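Local atomic coordinates of chlamydomonas reinhardtii THB1 (Chlamydomonas reinhardtii, PDB entry 6CII), a protein that binds one heme as a group I truncated, 2-on-2 hemoglobin of a green alga, and probably binds oxygen at its iron. Residues 105-108 and 109-112; 95-98 and 99-103. All coordinates share one frame; numbering follows the deposited sequence.

Contact 1 (105-108 and 109-112); sequences GVAQ and ELKA
Val106 and Leu110 meet where a loop turns into a helix, and their side chains lie at about a right angle to one another. The touching branch of the valine is CG1, which stands 3.8 Å from Leu110 CB. Its chi1 of 177° sets CG1 anti to the backbone N and so aims it at the incoming first turn; the same methyl comes within 3.7 Å of Lys111 N. Leu110 thus offers the root of its side chain to Val106, while Leu110 CG lies 4.2 Å from Ala107 CB, a second and looser apolar touch.

Ala107 holds the N-cap position, but an alanine has no side-chain acceptor with which to cap the N-H groups of the first turn. Its O instead begins the helical hydrogen-bond ladder: Ala107 O takes the N-H of Lys111 N in a nearly straight bond of 2.8 Å, with the donor lying close to the line of the carbonyl. One residue on, Gln108 O accepts Ala112 N at 3.0 Å, the second rung.

Gln108 and Lys111 run obliquely past each other. The amide oxygen OE1 of Gln108 lies beside the CE-NZ end of the lysine, 3.6 Å from Lys111 CE. Bends at chi3 and chi4 of Lys111 take NZ to its salt bridge with Asp98 of helix 87-103.

Gly105 ends helix 87-103 in a Schellman motif, and its positive phi suits a residue without CB. The loop then leads into helix 108-126: Val106 and Lys111 both lean on Leu101 of the preceding helix, whereas Leu110 packs against Leu10 and Arg13 of helix 10-13.

Contact 2 (95-98 and 99-103); sequences AHLD and STLQE
The peptide carbonyl of His96 is gripped on both faces by Thr100, whose N and OG1 reach the same oxygen from opposite sides of its plane. The backbone bond from Thr100 N to His96 O is 2.9 Å long; the hydroxyl, donating from Thr100 OG1, is closer to His96 O at 2.7 Å, and its donor lies about 30° off the plane. A chi1 of -66° turns OG1 back over the preceding turn, anti to its own carbonyl carbon. Replacing Thr100 with a valine would probably leave the His96 carbonyl with its backbone donor but without the hydroxyl on its other face. The His96 ring takes no part in this: its two nitrogens bond to Asp34 and Arg30.

The carboxylate of Asp98 spreads its load. OD1 forms a salt bridge with Lys111, and Asp98 OD2 accepts a rather long bond, 3.3 Å, from a water that in turn receives the hydroxyl of Ser99, at 2.9 Å from Ser99 OG. On the buried side, Leu97 CD1 approaches Leu101 CG at 4.2 Å.

Through its bond to His96 O, the hydroxyl of the buried Thr100 is satisfied within its own helix, while the charge of Asp98 is probably balanced by the lysine of the next helix.

Followed from the N terminus, contact 2 comes first, spanning successive turns near the end of helix 87-103; contact 1 follows at the loop and the opening of helix 108-126. Both are local: the segments of each follow one another without a gap, so neither closes a long loop. They stand in series, neither nesting nor crossing. What brings them together is the turn of the chain between the helices. Lys111 NZ reaches back 2.9 Å to Asp98 OD1, Lys111 CE packs on Gln102 OE1, and Val106 N probably bonds to Leu101 O. Together they fasten the last turns of one helix to the first turn of the next in this globin fold, contact 2 reaching nearer the heme than contact 1.

Contact 1 (105-108 and 109-112)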
ATOM      1  N   GLY A 105      15.358  -5.114  -1.401  1.00 15.05           N
ATOM      2  CA  GLY A 105      16.127  -5.548  -2.544  1.00 20.45           C
ATOM      3  C   GLY A 105      15.332  -5.717  -3.811  1.00 21.34           C
ATOM      4  O   GLY A 105      15.778  -6.432  -4.712  1.00 20.00           O
ATOM      5  N   VAL A 106      14.152  -5.104  -3.904  1.00 13.95           N
ATOM      6  CA  VAL A 106      13.354  -5.213  -5.121  1.00 11.83           C
ATOM      7  C   VAL A 106      14.097  -4.538  -6.261  1.00 13.73           C
ATOM      8  O   VAL A 106      14.598  -3.426  -6.106  1.00 15.02           O
ATOM      9  CB  VAL A 106      11.966  -4.594  -4.895  1.00 13.64           C
ATOM     10  CG1 VAL A 106      11.166  -4.650  -6.177  1.00 12.56           C
ATOM     11  CG2 VAL A 106      11.224  -5.364  -3.799  1.00 16.68           C
ATOM     12  N   ALA A 107      14.176  -5.206  -7.409  1.00 14.49           N
ATOM     13  CA  ALA A 107      14.886  -4.634  -8.549  1.00 18.18           C
ATOM     14  C   ALA A 107      14.304  -3.276  -8.935  1.00 18.69           C
ATOM     15  O   ALA A 107      13.093  -3.054  -8.857  1.00 13.87           O
ATOM     16  CB  ALA A 107      14.828  -5.583  -9.734  1.00 16.50           C
ATOM     17  N   GLN A 108      15.183  -2.359  -9.349  1.00 15.01           N
ATOM     18  CA  GLN A 108      14.765  -0.985  -9.597  1.00 17.58           C
ATOM     19  C   GLN A 108      13.595  -0.897 -10.575  1.00 12.93           C
ATOM     20  O   GLN A 108      12.672  -0.094 -10.376  1.00 13.60           O
ATOM     21  CB  GLN A 108      15.959  -0.173 -10.100  1.00 22.34           C
ATOM     22  CG  GLN A 108      15.614   1.223 -10.543  1.00 25.03           C
ATOM     23  CD  GLN A 108      15.291   2.162  -9.389  1.00 54.32           C
ATOM     24  OE1 GLN A 108      15.691   1.922  -8.243  1.00 55.36           O
ATOM     25  NE2 GLN A 108      14.561   3.245  -9.689  1.00 43.69           N
ATOM     26  N   GLU A 109      13.612  -1.692 -11.650  1.00 13.59           N
ATOM     27  CA  GLU A 109      12.518  -1.631 -12.621  0.60 13.20           C
ATOM     28  C   GLU A 109      11.199  -2.076 -11.996  1.00 12.80           C
ATOM     29  O   GLU A 109      10.141  -1.498 -12.279  1.00 10.69           O
ATOM     30  CB  GLU A 109      12.823  -2.502 -13.844  0.60 15.82           C
ATOM     31  CG  GLU A 109      14.084  -2.149 -14.596  0.60 19.37           C
ATOM     32  CD  GLU A 109      15.361  -2.389 -13.807  0.60 18.61           C
ATOM     33  OE1 GLU A 109      15.367  -3.219 -12.871  0.60 19.57           O
ATOM     34  OE2 GLU A 109      16.356  -1.721 -14.117  0.60 13.97           O
ATOM     35  N   LEU A 110      11.243  -3.116 -11.152  1.00 14.52           N
ATOM     36  CA  LEU A 110      10.018  -3.592 -10.524  1.00 11.95           C
ATOM     37  C   LEU A 110       9.540  -2.608  -9.473  1.00 11.30           C
ATOM     38  O   LEU A 110       8.334  -2.361  -9.339  1.00 12.44           O
ATOM     39  CB  LEU A 110      10.244  -4.976  -9.896  1.00 13.06           C
ATOM     40  CG  LEU A 110      10.769  -6.055 -10.846  1.00 17.43           C
ATOM     41  CD1 LEU A 110      10.769  -7.417 -10.178  1.00 19.07           C
ATOM     42  CD2 LEU A 110       9.915  -6.083 -12.058  1.00 25.65           C
ATOM     43  N   LYS A 111      10.473  -2.030  -8.712  1.00  8.67           N
ATOM     44  CA  LYS A 111      10.076  -0.996  -7.760  1.00 10.73           C
ATOM     45  C   LYS A 111       9.382   0.177  -8.462  1.00  9.03           C
ATOM     46  O   LYS A 111       8.368   0.679  -7.983  1.00 10.69           O
ATOM     47  CB  LYS A 111      11.294  -0.520  -6.961  1.00 11.93           C
ATOM     48  CG  LYS A 111      10.912   0.468  -5.846  1.00 10.31           C
ATOM     49  CD  LYS A 111      12.136   0.773  -4.923  1.00 12.16           C
ATOM     50  CE  LYS A 111      13.272   1.435  -5.678  1.00 19.74           C
ATOM     51  NZ  LYS A 111      12.950   2.855  -5.892  1.00 23.28           N
ATOM     52  N   ALA A 112       9.905   0.613  -9.627  1.00  9.29           N
ATOM     53  CA  ALA A 112       9.286   1.723 -10.336  1.00 10.07           C
ATOM     54  C   ALA A 112       7.886   1.363 -10.782  1.00  8.76           C
ATOM     55  O   ALA A 112       6.963   2.182 -10.685  1.00 10.85           O
ATOM     56  CB  ALA A 112      10.131   2.118 -11.552  1.00 11.74           C
TER

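Contact 2 (95-98 and 99-103)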
ATOM      1  N   ALA A  95       6.291   7.107   0.057  1.00 10.04           N
ATOM      2  CA  ALA A  95       7.728   7.094   0.282  1.00 12.48           C
ATOM      3  C   ALA A  95       8.130   5.994   1.257  1.00 14.75           C
ATOM      4  O   ALA A  95       9.187   5.375   1.099  1.00 13.34           O
ATOM      5  CB  ALA A  95       8.182   8.461   0.797  1.00 11.90           C
ATOM      6  N   HIS A  96       7.295   5.720   2.262  1.00 11.60           N
ATOM      7  CA  HIS A  96       7.573   4.573   3.112  1.00  9.59           C
ATOM      8  C   HIS A  96       7.569   3.286   2.314  1.00 12.61           C
ATOM      9  O   HIS A  96       8.378   2.394   2.576  1.00 10.92           O
ATOM     10  CB  HIS A  96       6.554   4.464   4.237  1.00 11.81           C
ATOM     11  CG  HIS A  96       6.820   5.388   5.370  1.00  9.61           C
ATOM     12  ND1 HIS A  96       7.982   5.340   6.113  1.00 14.06           N
ATOM     13  CD2 HIS A  96       6.058   6.363   5.915  1.00  9.32           C
ATOM     14  CE1 HIS A  96       7.928   6.259   7.060  1.00 14.86           C
ATOM     15  NE2 HIS A  96       6.770   6.892   6.962  1.00 10.63           N
ATOM     16  N   LEU A  97       6.638   3.143   1.378  1.00  9.78           N
ATOM     17  CA  LEU A  97       6.611   1.907   0.606  1.00 11.48           C
ATOM     18  C   LEU A  97       7.808   1.835  -0.329  1.00 11.48           C
ATOM     19  O   LEU A  97       8.407   0.772  -0.501  1.00 10.80           O
ATOM     20  CB  LEU A  97       5.321   1.785  -0.188  1.00 11.67           C
ATOM     21  CG  LEU A  97       5.181   0.473  -0.974  1.00 15.23           C
ATOM     22  CD1 LEU A  97       5.260  -0.748  -0.041  1.00 15.65           C
ATOM     23  CD2 LEU A  97       3.884   0.438  -1.812  1.00 15.35           C
ATOM     24  N   ASP A  98       8.164   2.951  -0.946  1.00 11.11           N
ATOM     25  CA  ASP A  98       9.307   2.923  -1.852  1.00 13.19           C
ATOM     26  C   ASP A  98      10.567   2.542  -1.093  1.00 10.41           C
ATOM     27  O   ASP A  98      11.313   1.657  -1.521  1.00  9.48           O
ATOM     28  CB  ASP A  98       9.482   4.272  -2.537  1.00 10.65           C
ATOM     29  CG  ASP A  98      10.692   4.276  -3.465  1.00 17.21           C
ATOM     30  OD1 ASP A  98      10.562   3.843  -4.613  1.00 24.69           O
ATOM     31  OD2 ASP A  98      11.782   4.678  -3.029  1.00 23.66           O
ATOM     32  N   SER A  99      10.791   3.173   0.066  1.00 13.83           N
ATOM     33  CA  SER A  99      11.957   2.853   0.894  1.00 11.81           C
ATOM     34  C   SER A  99      11.936   1.407   1.364  1.00 11.42           C
ATOM     35  O   SER A  99      12.987   0.761   1.458  1.00 10.76           O
ATOM     36  CB  SER A  99      12.007   3.794   2.099  1.00 13.33           C
ATOM     37  OG  SER A  99      12.362   5.109   1.683  1.00 21.00           O
ATOM     38  N   THR A 100      10.744   0.887   1.695  1.00  9.61           N
ATOM     39  CA  THR A 100      10.624  -0.516   2.085  1.00  7.48           C
ATOM     40  C   THR A 100      11.041  -1.438   0.953  1.00  8.84           C
ATOM     41  O   THR A 100      11.778  -2.415   1.164  1.00 11.92           O
ATOM     42  CB  THR A 100       9.184  -0.815   2.488  1.00 14.05           C
ATOM     43  OG1 THR A 100       8.852  -0.080   3.673  1.00 11.51           O
ATOM     44  CG2 THR A 100       8.977  -2.314   2.687  1.00 12.20           C
ATOM     45  N   LEU A 101      10.525  -1.177  -0.255  1.00  9.89           N
ATOM     46  CA  LEU A 101      10.854  -2.047  -1.378  1.00 11.18           C
ATOM     47  C   LEU A 101      12.341  -1.983  -1.685  1.00 12.72           C
ATOM     48  O   LEU A 101      12.962  -3.001  -2.016  1.00 13.13           O
ATOM     49  CB  LEU A 101      10.027  -1.639  -2.588  1.00  8.63           C
ATOM     50  CG  LEU A 101       8.528  -1.890  -2.456  1.00 12.37           C
ATOM     51  CD1 LEU A 101       7.829  -1.381  -3.736  1.00 10.66           C
ATOM     52  CD2 LEU A 101       8.214  -3.354  -2.191  1.00 16.19           C
ATOM     53  N   GLN A 102      12.933  -0.797  -1.528  1.00 10.23           N
ATOM     54  CA  GLN A 102      14.365  -0.638  -1.745  1.00 13.91           C
ATOM     55  C   GLN A 102      15.154  -1.466  -0.745  1.00 17.25           C
ATOM     56  O   GLN A 102      16.081  -2.198  -1.112  1.00 16.67           O
ATOM     57  CB  GLN A 102      14.733   0.845  -1.633  1.00 13.84           C
ATOM     58  CG  GLN A 102      16.223   1.115  -1.750  1.00 15.29           C
ATOM     59  CD  GLN A 102      16.792   0.782  -3.121  1.00 30.66           C
ATOM     60  OE1 GLN A 102      16.074   0.769  -4.126  1.00 30.54           O
ATOM     61  NE2 GLN A 102      18.093   0.507  -3.167  1.00 29.54           N
ATOM     62  N   GLU A 103      14.779  -1.380   0.529  1.00 14.18           N
ATOM     63  CA  GLU A 103      15.503  -2.110   1.565  1.00 14.68           C
ATOM     64  C   GLU A 103      15.403  -3.608   1.362  1.00 17.76           C
ATOM     65  O   GLU A 103      16.361  -4.344   1.650  1.00 19.15           O
ATOM     66  CB  GLU A 103      14.958  -1.755   2.944  1.00 16.49           C
ATOM     67  CG  GLU A 103      15.942  -2.108   4.028  1.00 25.36           C
ATOM     68  CD  GLU A 103      15.329  -2.001   5.387  1.00 29.88           C
ATOM     69  OE1 GLU A 103      14.089  -1.967   5.444  1.00 26.07           O
ATOM     70  OE2 GLU A 103      16.083  -1.944   6.380  1.00 24.63           O
TER
HETATM   71  O   HOH W   1      11.517   6.748  -0.524  1.00 23.90           O